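Local coordinates for Serine/threonine-protein kinase pknE (Mycobacterium tuberculosis, PDB 2H34) that phosphorylates serine and threonine residues of proteins using ATP and probably supports survival of the bacterium in its host, at residues A[80-85]-A[107-112]. Residues are numbered along the deposited sequence; the frame is centred on the assembly and turned at random.
Sequences RMQREA and GQLYVD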
loop_
_atom_site.group_PDB
_atom_site.type_symbol
_atom_site.label_atom_id
_atom_site.label_comp_id
_atom_site.label_asym_id
_atom_site.label_seq_id
_atom_site.Cartn_x
_atom_site.Cartn_y
_atom_site.Cartn_z
ATOM N N ARG A 80 -20.431 -2.861 4.653
ATOM C CA ARG A 80 -19.145 -3.104 3.994
ATOM C C ARG A 80 -17.970 -2.498 4.758
ATOM O O ARG A 80 -16.978 -3.176 5.021
ATOM C CB ARG A 80 -19.160 -2.591 2.554
HETATM N N MSE A 81 -18.089 -1.223 5.121
HETATM C CA MSE A 81 -17.005 -0.517 5.800
HETATM C C MSE A 81 -16.941 -0.831 7.300
HETATM O O MSE A 81 -16.058 -0.340 8.005
HETATM C CB MSE A 81 -17.095 0.993 5.546
HETATM C CG MSE A 81 -18.137 1.715 6.387
HETATM SE SE MSE A 81 -19.086 3.146 5.428
HETATM C CE MSE A 81 -19.639 4.186 6.959
ATOM N N GLN A 82 -17.879 -1.636 7.784
ATOM C CA GLN A 82 -17.775 -2.170 9.134
ATOM C C GLN A 82 -17.417 -3.644 9.080
ATOM O O GLN A 82 -17.051 -4.233 10.094
ATOM C CB GLN A 82 -19.054 -1.931 9.945
ATOM C CG GLN A 82 -20.221 -2.864 9.631
ATOM C CD GLN A 82 -21.583 -2.266 9.996
ATOM O OE1 GLN A 82 -22.627 -2.791 9.605
ATOM N NE2 GLN A 82 -21.571 -1.161 10.738
ATOM N N ARG A 83 -17.520 -4.233 7.889
ATOM C CA ARG A 83 -17.041 -5.596 7.660
ATOM C C ARG A 83 -15.516 -5.611 7.598
ATOM O O ARG A 83 -14.866 -6.368 8.324
ATOM C CB ARG A 83 -17.634 -6.195 6.380
ATOM N N GLU A 84 -14.946 -4.766 6.741
ATOM C CA GLU A 84 -13.495 -4.709 6.595
ATOM C C GLU A 84 -12.828 -3.968 7.750
ATOM O O GLU A 84 -11.644 -4.157 8.005
ATOM C CB GLU A 84 -13.090 -4.117 5.244
ATOM C CG GLU A 84 -13.540 -2.688 5.015
ATOM C CD GLU A 84 -13.666 -2.359 3.544
ATOM O OE1 GLU A 84 -14.380 -3.091 2.822
ATOM O OE2 GLU A 84 -13.058 -1.361 3.108
ATOM N N ALA A 85 -13.590 -3.127 8.445
ATOM C CA ALA A 85 -13.120 -2.535 9.693
ATOM C C ALA A 85 -12.919 -3.626 10.741
ATOM O O ALA A 85 -11.954 -3.597 11.493
ATOM C CB ALA A 85 -14.101 -1.494 10.193
ATOM N N GLY A 107 -24.564 9.174 14.627
ATOM C CA GLY A 107 -24.779 8.677 13.274
ATOM C C GLY A 107 -23.488 8.331 12.547
ATOM O O GLY A 107 -23.443 7.346 11.809
ATOM N N GLN A 108 -22.441 9.133 12.765
ATOM C CA GLN A 108 -21.159 8.992 12.055
ATOM C C GLN A 108 -20.408 7.724 12.454
ATOM O O GLN A 108 -20.212 7.450 13.644
ATOM C CB GLN A 108 -20.262 10.219 12.292
ATOM C CG GLN A 108 -19.351 10.591 11.114
ATOM C CD GLN A 108 -19.887 11.766 10.293
ATOM O OE1 GLN A 108 -20.038 12.881 10.801
ATOM N NE2 GLN A 108 -20.167 11.519 9.013
ATOM N N LEU A 109 -19.994 6.957 11.449
ATOM C CA LEU A 109 -19.184 5.762 11.669
ATOM C C LEU A 109 -17.704 6.111 11.689
ATOM O O LEU A 109 -17.198 6.793 10.800
ATOM C CB LEU A 109 -19.480 4.681 10.623
ATOM C CG LEU A 109 -20.887 4.060 10.629
ATOM C CD1 LEU A 109 -20.930 2.764 9.821
ATOM C CD2 LEU A 109 -21.382 3.802 12.047
ATOM N N TYR A 110 -17.017 5.638 12.718
ATOM C CA TYR A 110 -15.641 6.019 12.945
ATOM C C TYR A 110 -14.723 4.799 13.053
ATOM O O TYR A 110 -15.171 3.694 13.379
ATOM C CB TYR A 110 -15.555 6.891 14.203
ATOM C CG TYR A 110 -15.699 6.138 15.515
ATOM C CD1 TYR A 110 -16.951 5.741 15.991
ATOM C CD2 TYR A 110 -14.576 5.837 16.290
ATOM C CE1 TYR A 110 -17.073 5.052 17.200
ATOM C CE2 TYR A 110 -14.688 5.151 17.495
ATOM C CZ TYR A 110 -15.934 4.765 17.945
ATOM O OH TYR A 110 -16.029 4.087 19.140
ATOM N N VAL A 111 -13.444 5.014 12.741
ATOM C CA VAL A 111 -12.378 4.058 13.039
ATOM C C VAL A 111 -11.214 4.788 13.706
ATOM O O VAL A 111 -10.629 5.708 13.137
ATOM C CB VAL A 111 -11.891 3.297 11.786
ATOM C CG1 VAL A 111 -10.728 2.391 12.139
ATOM C CG2 VAL A 111 -13.022 2.473 11.179
ATOM N N ASP A 112 -10.904 4.378 14.929
ATOM C CA ASP A 112 -9.846 4.985 15.716
ATOM C C ASP A 112 -8.610 4.117 15.622
ATOM O O ASP A 112 -8.648 2.933 15.944
ATOM C CB ASP A 112 -10.302 5.113 17.170
ATOM C CG ASP A 112 -9.156 5.340 18.139
ATOM O OD1 ASP A 112 -7.978 5.281 17.731
ATOM O OD2 ASP A 112 -9.439 5.571 19.330
#
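M81 and A85 of the αC helix of the kinase N-lobe (helix 75-88) face L109 and V111 of strand 108-114, packing the helix against the five-stranded antiparallel sheet. Segments 80-85 and 108-112 run nearly parallel, at 17°, with their axes 10.1 Å apart at closest approach. No hydrogen bond links them, and the apolar contact depends on alternate strand residues, while Y110, between L109 and V111, turns its side chain away from the helix.

M81, a selenomethionine, reaches across to L109. Its CG stands between the backbone N and the carbonyl carbon (chi1 79°), and after a bend at chi2 the chain carries the terminal methyl CE to the L109 side chain. There M81 CE lies 3.4 Å from L109 CD1 and 3.7 Å from L109 CB, so that the methyl lies alongside the leucine and the two side chains pass at a slant. Q82 comes to L109 from the next helix position: its extended chain brings the amide end near the same CD1, with Q82 NE2 4.1 Å from L109 CD1. CD1 thus has the M81 methyl in apolar contact and the Q82 amide nearby without a hydrogen bond, and L109 is the most extensively covered residue of the contact.

One helical turn beyond M81, A85 meets V111, their CA atoms 7.4 Å apart. V111 also packs on M67, I99 and F102, and its side chain is close to that of K65, predicted to bind ATP; M81 likewise rests on M67 and S72. With CG1 of V111 anti to the backbone N (chi1 176°), the other branch, V111 CG2, meets A85 CB at 4.2 Å.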